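Local coordinates for protein peptidase M3B, oligoendopeptidase F (Enterococcus faecium, PDB 2QR4) that probably hydrolyses peptide bonds in short peptides, as a zinc-dependent oligoendopeptidase F of the M3 peptidase family, at residues A[47-58]-A[73-84]; A[239-247]-A[538-546]. One frame throughout, in Å; residues are numbered along the deposited sequence. Where two conformers were deposited one is given.

Interaction 1: A[47-58]-A[73-84]; sequences YRQTEVIYVYAH and LYARASSLFSKV
Tyr47 meets Phe81 at the start of this contact: its side chain leaves the helix with CG anti to the backbone N (chi1 -174°), which swings the phenol down the flank until OH lies 3.9 Å from Phe81 CZ. The two rings meet obliquely, neither stacked nor edge-to-face. One turn on, Thr50 faces the partner helix squarely. Its CG2 approaches the edge of the Phe81 ring in the ring plane, 3.4 Å from CD1, while OG1 is hydrogen-bonded to Val46 O in its own helix and also lies against the methyls of Val84. Glu51 contributes mainly its backbone, CA resting 3.9 Å from Phe81 CE1, and Ile53 adds apolar contacts with Ala77 and Leu80. Tyr54 is a knob among Tyr74, Ala77, Ser78 and Phe81, and Phe81 in turn is a knob among Tyr47, Thr50, Glu51 and Tyr54. Phe81 lies over one face of the Tyr54 ring as an offset stack, centroids 5.0 Å apart and planes at 24°, and Ser78 OG comes to the ring edge, 3.5 Å from Tyr54 CE1. That serine hydroxyl is itself bonded to Tyr74 O. At Ala57 the helices draw together, its CB only 3.7 Å from Ala77 CB, with Leu73 CD1 close beside. His58 ends the run, its side chain alongside that of Tyr74 and pointing the same way; ND1 lies 3.0 Å from Tyr74 OH, a phenol oxygen that is hydrogen-bonded to Asp151. Such reciprocal knobs-into-holes packing, here between near-antiparallel segments whose axes come within 8.6 Å at 152°, is characteristic of an antiparallel helical hairpin, in this case with an aromatic cluster along one flank.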
loop_
_atom_site.group_PDB
_atom_site.type_symbol
_atom_site.label_atom_id
_atom_site.label_comp_id
_atom_site.label_asym_id
_atom_site.label_seq_id
_atom_site.Cartn_x
_atom_site.Cartn_y
_atom_site.Cartn_z
ATOM N N TYR A 47 -20.654 13.352 10.637
ATOM C CA TYR A 47 -19.276 13.291 10.190
ATOM C C TYR A 47 -18.332 13.361 11.381
ATOM O O TYR A 47 -17.430 12.534 11.517
ATOM C CB TYR A 47 -18.998 14.402 9.173
ATOM C CG TYR A 47 -17.641 14.347 8.533
ATOM C CD1 TYR A 47 -17.412 13.580 7.394
ATOM C CD2 TYR A 47 -16.583 15.072 9.060
ATOM C CE1 TYR A 47 -16.154 13.541 6.799
ATOM C CE2 TYR A 47 -15.336 15.034 8.489
ATOM C CZ TYR A 47 -15.120 14.270 7.359
ATOM O OH TYR A 47 -13.860 14.256 6.802
ATOM N N ARG A 48 -18.567 14.317 12.270
ATOM C CA ARG A 48 -17.708 14.466 13.431
ATOM C C ARG A 48 -17.785 13.321 14.428
ATOM O O ARG A 48 -16.778 12.967 15.038
ATOM C CB ARG A 48 -17.925 15.822 14.101
ATOM C CG ARG A 48 -17.415 16.974 13.208
ATOM C CD ARG A 48 -17.395 18.318 13.919
ATOM N NE ARG A 48 -17.170 19.433 12.997
ATOM C CZ ARG A 48 -17.242 20.715 13.350
ATOM N NH1 ARG A 48 -17.539 21.035 14.602
ATOM N NH2 ARG A 48 -17.025 21.676 12.457
ATOM N N GLN A 49 -18.958 12.727 14.600
ATOM C CA GLN A 49 -19.060 11.560 15.479
ATOM C C GLN A 49 -18.267 10.371 14.944
ATOM O O GLN A 49 -17.799 9.531 15.710
ATOM C CB GLN A 49 -20.511 11.150 15.675
ATOM C CG GLN A 49 -21.206 11.948 16.761
ATOM C CD GLN A 49 -22.708 12.047 16.545
ATOM O OE1 GLN A 49 -23.343 11.145 15.969
ATOM N NE2 GLN A 49 -23.289 13.155 17.012
ATOM N N THR A 50 -18.128 10.304 13.625
ATOM C CA THR A 50 -17.407 9.224 12.988
ATOM C C THR A 50 -15.907 9.483 13.032
ATOM O O THR A 50 -15.113 8.550 13.159
ATOM C CB THR A 50 -17.872 9.057 11.539
ATOM O OG1 THR A 50 -19.282 8.800 11.536
ATOM C CG2 THR A 50 -17.163 7.904 10.888
ATOM N N GLU A 51 -15.530 10.753 12.941
ATOM C CA GLU A 51 -14.137 11.147 12.981
ATOM C C GLU A 51 -13.550 10.778 14.344
ATOM O O GLU A 51 -12.440 10.244 14.429
ATOM C CB GLU A 51 -14.007 12.645 12.707
ATOM C CG GLU A 51 -12.587 13.141 12.470
ATOM C CD GLU A 51 -12.523 14.251 11.424
ATOM O OE1 GLU A 51 -13.548 14.931 11.195
ATOM O OE2 GLU A 51 -11.447 14.437 10.820
ATOM N N VAL A 52 -14.326 11.030 15.395
ATOM C CA VAL A 52 -13.940 10.734 16.773
ATOM C C VAL A 52 -13.631 9.255 16.970
ATOM O O VAL A 52 -12.584 8.899 17.480
ATOM C CB VAL A 52 -15.051 11.186 17.765
ATOM C CG1 VAL A 52 -14.938 10.461 19.094
ATOM C CG2 VAL A 52 -15.015 12.705 17.963
ATOM N N ILE A 53 -14.555 8.398 16.557
ATOM C CA ILE A 53 -14.351 6.957 16.563
ATOM C C ILE A 53 -13.145 6.549 15.711
ATOM O O ILE A 53 -12.334 5.725 16.117
ATOM C CB ILE A 53 -15.596 6.251 16.011
ATOM C CG1 ILE A 53 -16.813 6.564 16.886
ATOM C CG2 ILE A 53 -15.385 4.746 15.893
ATOM C CD1 ILE A 53 -18.100 6.075 16.265
ATOM N N TYR A 54 -13.022 7.119 14.521
ATOM C CA TYR A 54 -11.868 6.808 13.693
ATOM C C TYR A 54 -10.530 7.148 14.389
ATOM O O TYR A 54 -9.683 6.271 14.606
ATOM C CB TYR A 54 -11.958 7.513 12.350
ATOM C CG TYR A 54 -10.730 7.291 11.509
ATOM C CD1 TYR A 54 -10.628 6.180 10.671
ATOM C CD2 TYR A 54 -9.664 8.191 11.554
ATOM C CE1 TYR A 54 -9.511 5.984 9.890
ATOM C CE2 TYR A 54 -8.537 7.991 10.784
ATOM C CZ TYR A 54 -8.466 6.883 9.959
ATOM O OH TYR A 54 -7.342 6.682 9.200
ATOM N N VAL A 55 -10.351 8.423 14.722
ATOM C CA VAL A 55 -9.156 8.894 15.409
ATOM C C VAL A 55 -8.816 8.016 16.619
ATOM O O VAL A 55 -7.659 7.643 16.826
ATOM C CB VAL A 55 -9.320 10.370 15.839
ATOM C CG1 VAL A 55 -8.388 10.720 16.999
ATOM C CG2 VAL A 55 -9.099 11.287 14.645
ATOM N N TYR A 56 -9.828 7.654 17.394
ATOM C CA TYR A 56 -9.615 6.815 18.566
ATOM C C TYR A 56 -9.078 5.429 18.221
ATOM O O TYR A 56 -8.141 4.939 18.858
ATOM C CB TYR A 56 -10.905 6.653 19.361
ATOM C CG TYR A 56 -10.757 5.697 20.523
ATOM C CD1 TYR A 56 -9.880 5.983 21.570
ATOM C CD2 TYR A 56 -11.480 4.507 20.576
ATOM C CE1 TYR A 56 -9.733 5.114 22.646
ATOM C CE2 TYR A 56 -11.348 3.631 21.654
ATOM C CZ TYR A 56 -10.470 3.941 22.684
ATOM O OH TYR A 56 -10.318 3.085 23.755
ATOM N N ALA A 57 -9.690 4.789 17.232
ATOM C CA ALA A 57 -9.288 3.448 16.855
ATOM C C ALA A 57 -7.891 3.461 16.237
ATOM O O ALA A 57 -7.105 2.537 16.436
ATOM C CB ALA A 57 -10.286 2.859 15.893
ATOM N N HIS A 58 -7.597 4.520 15.493
ATOM C CA HIS A 58 -6.304 4.678 14.856
ATOM C C HIS A 58 -5.256 4.781 15.954
ATOM O O HIS A 58 -4.226 4.109 15.907
ATOM C CB HIS A 58 -6.313 5.930 13.986
ATOM C CG HIS A 58 -5.104 6.097 13.126
ATOM N ND1 HIS A 58 -5.165 6.069 11.748
ATOM C CD2 HIS A 58 -3.808 6.321 13.441
ATOM C CE1 HIS A 58 -3.955 6.254 11.253
ATOM N NE2 HIS A 58 -3.115 6.415 12.259
ATOM N N LEU A 73 -10.551 -3.463 15.241
ATOM C CA LEU A 73 -11.292 -2.264 15.615
ATOM C C LEU A 73 -11.002 -1.156 14.609
ATOM O O LEU A 73 -11.916 -0.497 14.106
ATOM C CB LEU A 73 -10.890 -1.832 17.018
ATOM C CG LEU A 73 -11.952 -1.328 17.987
ATOM C CD1 LEU A 73 -12.285 0.128 17.719
ATOM C CD2 LEU A 73 -13.190 -2.192 17.906
ATOM N N TYR A 74 -9.722 -0.987 14.286
ATOM C CA TYR A 74 -9.285 0.053 13.362
ATOM C C TYR A 74 -9.836 -0.174 11.945
ATOM O O TYR A 74 -10.277 0.757 11.279
ATOM C CB TYR A 74 -7.755 0.153 13.366
ATOM C CG TYR A 74 -7.191 1.152 12.384
ATOM C CD1 TYR A 74 -7.672 2.460 12.331
ATOM C CD2 TYR A 74 -6.158 0.798 11.519
ATOM C CE1 TYR A 74 -7.164 3.377 11.421
ATOM C CE2 TYR A 74 -5.640 1.711 10.609
ATOM C CZ TYR A 74 -6.145 2.994 10.562
ATOM O OH TYR A 74 -5.621 3.896 9.671
ATOM N N ALA A 75 -9.824 -1.419 11.497
ATOM C CA ALA A 75 -10.426 -1.769 10.220
ATOM C C ALA A 75 -11.930 -1.468 10.208
ATOM O O ALA A 75 -12.425 -0.835 9.290
ATOM C CB ALA A 75 -10.170 -3.242 9.914
ATOM N N ARG A 76 -12.662 -1.899 11.232
ATOM C CA ARG A 76 -14.098 -1.607 11.263
ATOM C C ARG A 76 -14.338 -0.100 11.258
ATOM O O ARG A 76 -15.255 0.382 10.592
ATOM C CB ARG A 76 -14.802 -2.285 12.454
ATOM C CG ARG A 76 -14.818 -3.802 12.353
ATOM C CD ARG A 76 -15.687 -4.473 13.407
ATOM N NE ARG A 76 -16.231 -5.744 12.908
ATOM C CZ ARG A 76 -15.770 -6.962 13.218
ATOM N NH1 ARG A 76 -16.353 -8.037 12.693
ATOM N NH2 ARG A 76 -14.734 -7.118 14.047
ATOM N N ALA A 77 -13.492 0.652 11.956
ATOM C CA ALA A 77 -13.665 2.107 12.024
ATOM C C ALA A 77 -13.304 2.792 10.720
ATOM O O ALA A 77 -13.907 3.809 10.367
ATOM C CB ALA A 77 -12.881 2.715 13.196
ATOM N N SER A 78 -12.340 2.234 9.989
ATOM C CA SER A 78 -12.012 2.783 8.669
ATOM C C SER A 78 -13.151 2.587 7.683
ATOM O O SER A 78 -13.499 3.518 6.962
ATOM C CB SER A 78 -10.707 2.217 8.107
ATOM O OG SER A 78 -9.634 2.566 8.965
ATOM N N SER A 79 -13.743 1.391 7.658
ATOM C CA SER A 79 -14.879 1.140 6.765
ATOM C C SER A 79 -16.021 2.100 7.060
ATOM O O SER A 79 -16.598 2.656 6.144
ATOM C CB SER A 79 -15.393 -0.296 6.882
ATOM O OG SER A 79 -14.370 -1.208 6.599
ATOM N N LEU A 80 -16.334 2.285 8.342
ATOM C CA LEU A 80 -17.411 3.186 8.774
ATOM C C LEU A 80 -17.120 4.594 8.286
ATOM O O LEU A 80 -18.000 5.263 7.759
ATOM C CB LEU A 80 -17.495 3.228 10.301
ATOM C CG LEU A 80 -18.814 3.373 11.079
ATOM C CD1 LEU A 80 -18.584 4.294 12.240
ATOM C CD2 LEU A 80 -19.977 3.856 10.241
ATOM N N PHE A 81 -15.876 5.035 8.465
ATOM C CA PHE A 81 -15.476 6.388 8.081
ATOM C C PHE A 81 -15.663 6.629 6.586
ATOM O O PHE A 81 -16.284 7.616 6.186
ATOM C CB PHE A 81 -14.029 6.658 8.474
ATOM C CG PHE A 81 -13.668 8.110 8.472
ATOM C CD1 PHE A 81 -14.469 9.039 9.126
ATOM C CD2 PHE A 81 -12.531 8.553 7.825
ATOM C CE1 PHE A 81 -14.138 10.389 9.130
ATOM C CE2 PHE A 81 -12.190 9.904 7.829
ATOM C CZ PHE A 81 -12.989 10.820 8.484
ATOM N N SER A 82 -15.139 5.727 5.763
ATOM C CA SER A 82 -15.334 5.839 4.314
ATOM C C SER A 82 -16.806 5.748 3.934
ATOM O O SER A 82 -17.261 6.466 3.055
ATOM C CB SER A 82 -14.501 4.811 3.528
ATOM O OG SER A 82 -14.620 3.518 4.083
ATOM N N LYS A 83 -17.557 4.896 4.620
ATOM C CA LYS A 83 -18.967 4.772 4.322
ATOM C C LYS A 83 -19.690 6.098 4.604
ATOM O O LYS A 83 -20.487 6.566 3.785
ATOM C CB LYS A 83 -19.604 3.642 5.122
ATOM C CG LYS A 83 -21.080 3.470 4.795
ATOM C CD LYS A 83 -21.685 2.213 5.399
ATOM C CE LYS A 83 -22.146 2.443 6.828
ATOM N NZ LYS A 83 -22.773 1.224 7.401
ATOM N N VAL A 84 -19.389 6.698 5.755
ATOM C CA VAL A 84 -19.953 7.984 6.147
ATOM C C VAL A 84 -19.489 9.121 5.230
ATOM O O VAL A 84 -20.297 9.921 4.767
ATOM C CB VAL A 84 -19.599 8.320 7.624
ATOM C CG1 VAL A 84 -19.886 9.777 7.927
ATOM C CG2 VAL A 84 -20.378 7.427 8.567
#

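Interaction 2: A[239-247]-A[538-546]; sequences LSNNHIPES and NSDYPVEVM
His243 and Tyr541 lie face to face, imidazole over phenol, in an offset stack with ring centroids 4.0 Å apart and planes only 14° from parallel. Tyr541 CE1 sits 3.3 Å above the centre of the imidazole, whereas His243 ND1 falls toward the rim of the phenol. His243 has the C-prime place of a Schellman motif closing helix 234-240, in a left-handed backbone conformation with positive phi (55°), and its side chain points toward the other segment. Its ND1 donates to Asp540 O at 3.0 Å, a fairly straight bond (163° at the hydrogen) with the acceptor near the imidazole plane, although the donor stands well above the carbonyl plane. Edge bond and stack together fix the rotation of the ring. Asp540 contributes chiefly through this carbonyl, which also lies close to Asn242 O, two acceptors that are not hydrogen-bonded to each other. Tyr541 in turn is the N-cap residue of helix 542-548, and its own N-H is taken up by Ser539 OG in an ST turn. Val543 completes the contact on the apolar side, pointing CG1 at Pro245 CD, 4.0 Å away, and at Ile244, which also touches the Pro542 ring. Between the polar and apolar parts lies a water that accepts from Val543 N and is within bonding range of His243 O and Glu544 OE1, so it links the first turn of one helix to the loop beyond the other. Around the contact, helix 117-124 meets His243 and Asp540 through Gln122, helix 503-520 packs on Ile244 through Phe503 and Gln504, and helix 394-414 touches Pro542 through Phe394.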
loop_
_atom_site.group_PDB
_atom_site.type_symbol
_atom_site.label_atom_id
_atom_site.label_comp_id
_atom_site.label_asym_id
_atom_site.label_seq_id
_atom_site.Cartn_x
_atom_site.Cartn_y
_atom_site.Cartn_z
ATOM N N LEU A 239 -1.044 22.771 2.534
ATOM C CA LEU A 239 -0.963 24.030 3.269
ATOM C C LEU A 239 -2.211 24.897 3.106
ATOM O O LEU A 239 -2.579 25.643 4.013
ATOM C CB LEU A 239 0.287 24.818 2.852
ATOM C CG LEU A 239 1.604 24.528 3.581
ATOM C CD1 LEU A 239 1.982 23.048 3.578
ATOM C CD2 LEU A 239 2.718 25.360 2.970
ATOM N N SER A 240 -2.869 24.810 1.954
ATOM C CA SER A 240 -4.014 25.687 1.712
ATOM C C SER A 240 -5.117 25.459 2.733
ATOM O O SER A 240 -5.711 26.410 3.225
ATOM C CB SER A 240 -4.584 25.521 0.301
ATOM O OG SER A 240 -5.405 24.370 0.231
ATOM N N ASN A 241 -5.400 24.205 3.061
ATOM C CA ASN A 241 -6.528 23.951 3.945
ATOM C C ASN A 241 -6.311 24.495 5.356
ATOM O O ASN A 241 -7.193 24.400 6.204
ATOM C CB ASN A 241 -6.951 22.473 3.935
ATOM C CG ASN A 241 -6.021 21.589 4.724
ATOM O OD1 ASN A 241 -5.641 21.920 5.844
ATOM N ND2 ASN A 241 -5.664 20.442 4.152
ATOM N N ASN A 242 -5.136 25.085 5.583
ATOM C CA ASN A 242 -4.844 25.814 6.825
ATOM C C ASN A 242 -4.503 27.278 6.530
ATOM O O ASN A 242 -4.010 28.004 7.397
ATOM C CB ASN A 242 -3.660 25.194 7.551
ATOM C CG ASN A 242 -4.044 23.985 8.365
ATOM O OD1 ASN A 242 -3.856 22.841 7.936
ATOM N ND2 ASN A 242 -4.589 24.229 9.553
ATOM N N HIS A 243 -4.746 27.698 5.292
ATOM C CA HIS A 243 -4.474 29.072 4.854
ATOM C C HIS A 243 -3.026 29.485 5.106
ATOM O O HIS A 243 -2.729 30.649 5.374
ATOM C CB HIS A 243 -5.469 30.053 5.483
ATOM C CG HIS A 243 -6.885 29.571 5.425
ATOM N ND1 HIS A 243 -7.462 28.831 6.436
ATOM C CD2 HIS A 243 -7.825 29.686 4.458
ATOM C CE1 HIS A 243 -8.700 28.521 6.099
ATOM N NE2 HIS A 243 -8.946 29.030 4.905
ATOM N N ILE A 244 -2.126 28.514 5.003
ATOM C CA ILE A 244 -0.701 28.793 5.061
ATOM C C ILE A 244 -0.207 29.024 3.643
ATOM O O ILE A 244 -0.317 28.150 2.803
ATOM C CB ILE A 244 0.067 27.627 5.686
ATOM C CG1 ILE A 244 -0.492 27.335 7.082
ATOM C CG2 ILE A 244 1.563 27.941 5.740
ATOM C CD1 ILE A 244 0.147 26.148 7.771
ATOM N N PRO A 245 0.297 30.228 3.362
ATOM C CA PRO A 245 0.869 30.470 2.041
ATOM C C PRO A 245 2.127 29.621 1.871
ATOM O O PRO A 245 2.847 29.394 2.842
ATOM C CB PRO A 245 1.261 31.959 2.086
ATOM C CG PRO A 245 0.613 32.529 3.314
ATOM C CD PRO A 245 0.353 31.406 4.251
ATOM N N GLU A 246 2.387 29.156 0.651
ATOM C CA GLU A 246 3.590 28.374 0.365
ATOM C C GLU A 246 4.874 29.127 0.755
ATOM O O GLU A 246 5.895 28.517 1.074
ATOM C CB GLU A 246 3.645 27.992 -1.118
ATOM C CG GLU A 246 2.652 26.909 -1.528
ATOM C CD GLU A 246 3.072 26.206 -2.811
ATOM O OE1 GLU A 246 3.717 25.136 -2.724
ATOM O OE2 GLU A 246 2.785 26.728 -3.906
ATOM N N SER A 247 4.818 30.455 0.737
ATOM C CA SER A 247 5.979 31.255 1.063
ATOM C C SER A 247 6.511 31.016 2.483
ATOM O O SER A 247 7.690 31.215 2.714
ATOM C CB SER A 247 5.654 32.727 0.903
ATOM O OG SER A 247 4.719 33.109 1.890
ATOM N N ASN A 538 -6.856 27.870 19.439
ATOM C CA ASN A 538 -6.601 27.156 18.181
ATOM C C ASN A 538 -7.450 27.682 17.021
ATOM O O ASN A 538 -8.657 27.893 17.162
ATOM C CB ASN A 538 -6.754 25.636 18.343
ATOM C CG ASN A 538 -7.931 25.248 19.223
ATOM O OD1 ASN A 538 -8.785 26.075 19.548
ATOM N ND2 ASN A 538 -7.978 23.980 19.614
ATOM N N SER A 539 -6.808 27.894 15.878
ATOM C CA SER A 539 -7.450 28.569 14.760
ATOM C C SER A 539 -7.001 27.999 13.426
ATOM O O SER A 539 -5.900 27.469 13.304
ATOM C CB SER A 539 -7.152 30.071 14.815
ATOM O OG SER A 539 -7.505 30.718 13.606
ATOM N N ASP A 540 -7.871 28.118 12.428
ATOM C CA ASP A 540 -7.571 27.693 11.065
ATOM C C ASP A 540 -6.664 28.707 10.375
ATOM O O ASP A 540 -6.324 28.550 9.202
ATOM C CB ASP A 540 -8.869 27.537 10.260
ATOM C CG ASP A 540 -9.522 26.171 10.444
ATOM O OD1 ASP A 540 -8.808 25.147 10.388
ATOM O OD2 ASP A 540 -10.758 26.120 10.623
ATOM N N TYR A 541 -6.281 29.750 11.103
ATOM C CA TYR A 541 -5.503 30.835 10.519
ATOM C C TYR A 541 -4.249 31.171 11.335
ATOM O O TYR A 541 -4.084 32.307 11.784
ATOM C CB TYR A 541 -6.378 32.077 10.344
ATOM C CG TYR A 541 -7.465 31.928 9.299
ATOM C CD1 TYR A 541 -7.236 32.280 7.971
ATOM C CD2 TYR A 541 -8.724 31.443 9.643
ATOM C CE1 TYR A 541 -8.230 32.142 7.013
ATOM C CE2 TYR A 541 -9.728 31.306 8.697
ATOM C CZ TYR A 541 -9.476 31.655 7.383
ATOM O OH TYR A 541 -10.476 31.514 6.444
ATOM N N PRO A 542 -3.346 30.186 11.496
ATOM C CA PRO A 542 -2.160 30.334 12.339
ATOM C C PRO A 542 -1.261 31.493 11.928
ATOM O O PRO A 542 -0.686 32.145 12.799
ATOM C CB PRO A 542 -1.419 29.006 12.150
ATOM C CG PRO A 542 -1.960 28.437 10.877
ATOM C CD PRO A 542 -3.389 28.861 10.850
ATOM N N VAL A 543 -1.135 31.771 10.631
ATOM C CA VAL A 543 -0.257 32.873 10.251
ATOM C C VAL A 543 -0.821 34.279 10.479
ATOM O O VAL A 543 -0.052 35.203 10.729
ATOM C CB VAL A 543 0.511 32.679 8.885
ATOM C CG1 VAL A 543 0.245 31.319 8.240
ATOM C CG2 VAL A 543 0.318 33.864 7.932
ATOM N N GLU A 544 -2.142 34.451 10.446
ATOM C CA GLU A 544 -2.704 35.763 10.808
ATOM C C GLU A 544 -2.756 35.940 12.315
ATOM O O GLU A 544 -2.587 37.045 12.817
ATOM C CB GLU A 544 -4.076 36.029 10.176
ATOM C CG GLU A 544 -4.735 34.801 9.594
ATOM C CD GLU A 544 -4.225 34.468 8.203
ATOM O OE1 GLU A 544 -4.005 33.273 7.922
ATOM O OE2 GLU A 544 -4.043 35.404 7.393
ATOM N N VAL A 545 -2.995 34.851 13.036
ATOM C CA VAL A 545 -2.870 34.887 14.480
ATOM C C VAL A 545 -1.455 35.364 14.828
ATOM O O VAL A 545 -1.280 36.348 15.546
ATOM C CB VAL A 545 -3.163 33.512 15.103
ATOM C CG1 VAL A 545 -2.497 33.375 16.470
ATOM C CG2 VAL A 545 -4.660 33.302 15.211
HETATM N N MSE A 546 -0.453 34.678 14.283
HETATM C CA MSE A 546 0.944 35.065 14.478
HETATM C C MSE A 546 1.241 36.503 14.036
HETATM O O MSE A 546 1.895 37.255 14.759
HETATM C CB MSE A 546 1.876 34.073 13.773
HETATM C CG MSE A 546 2.167 32.815 14.585
HETATM SE SE MSE A 546 2.820 33.199 16.404
HETATM C CE MSE A 546 1.190 32.865 17.417
HETATM O O HOH W 1 -2.946 30.937 8.451
#

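How the interactions relate
Interaction 1 joins two helices close in sequence, in the N-terminal part of the chain, whereas interaction 2 ties together segments 291 residues apart that both belong to the M3 peptidase family region. Their centres are 27 Å apart and their nearest atoms about 8 Å, so they do not touch. Interaction 1 lies nearer the periphery, 22 Å from the centre of the chain against 14 Å for interaction 2, and its helix 68-87 also packs against the second subunit, which does not reach interaction 2. Helix 361-379 carries the HExxH sequence that binds zinc in M3 peptidases and probably does so here; neither contact includes it.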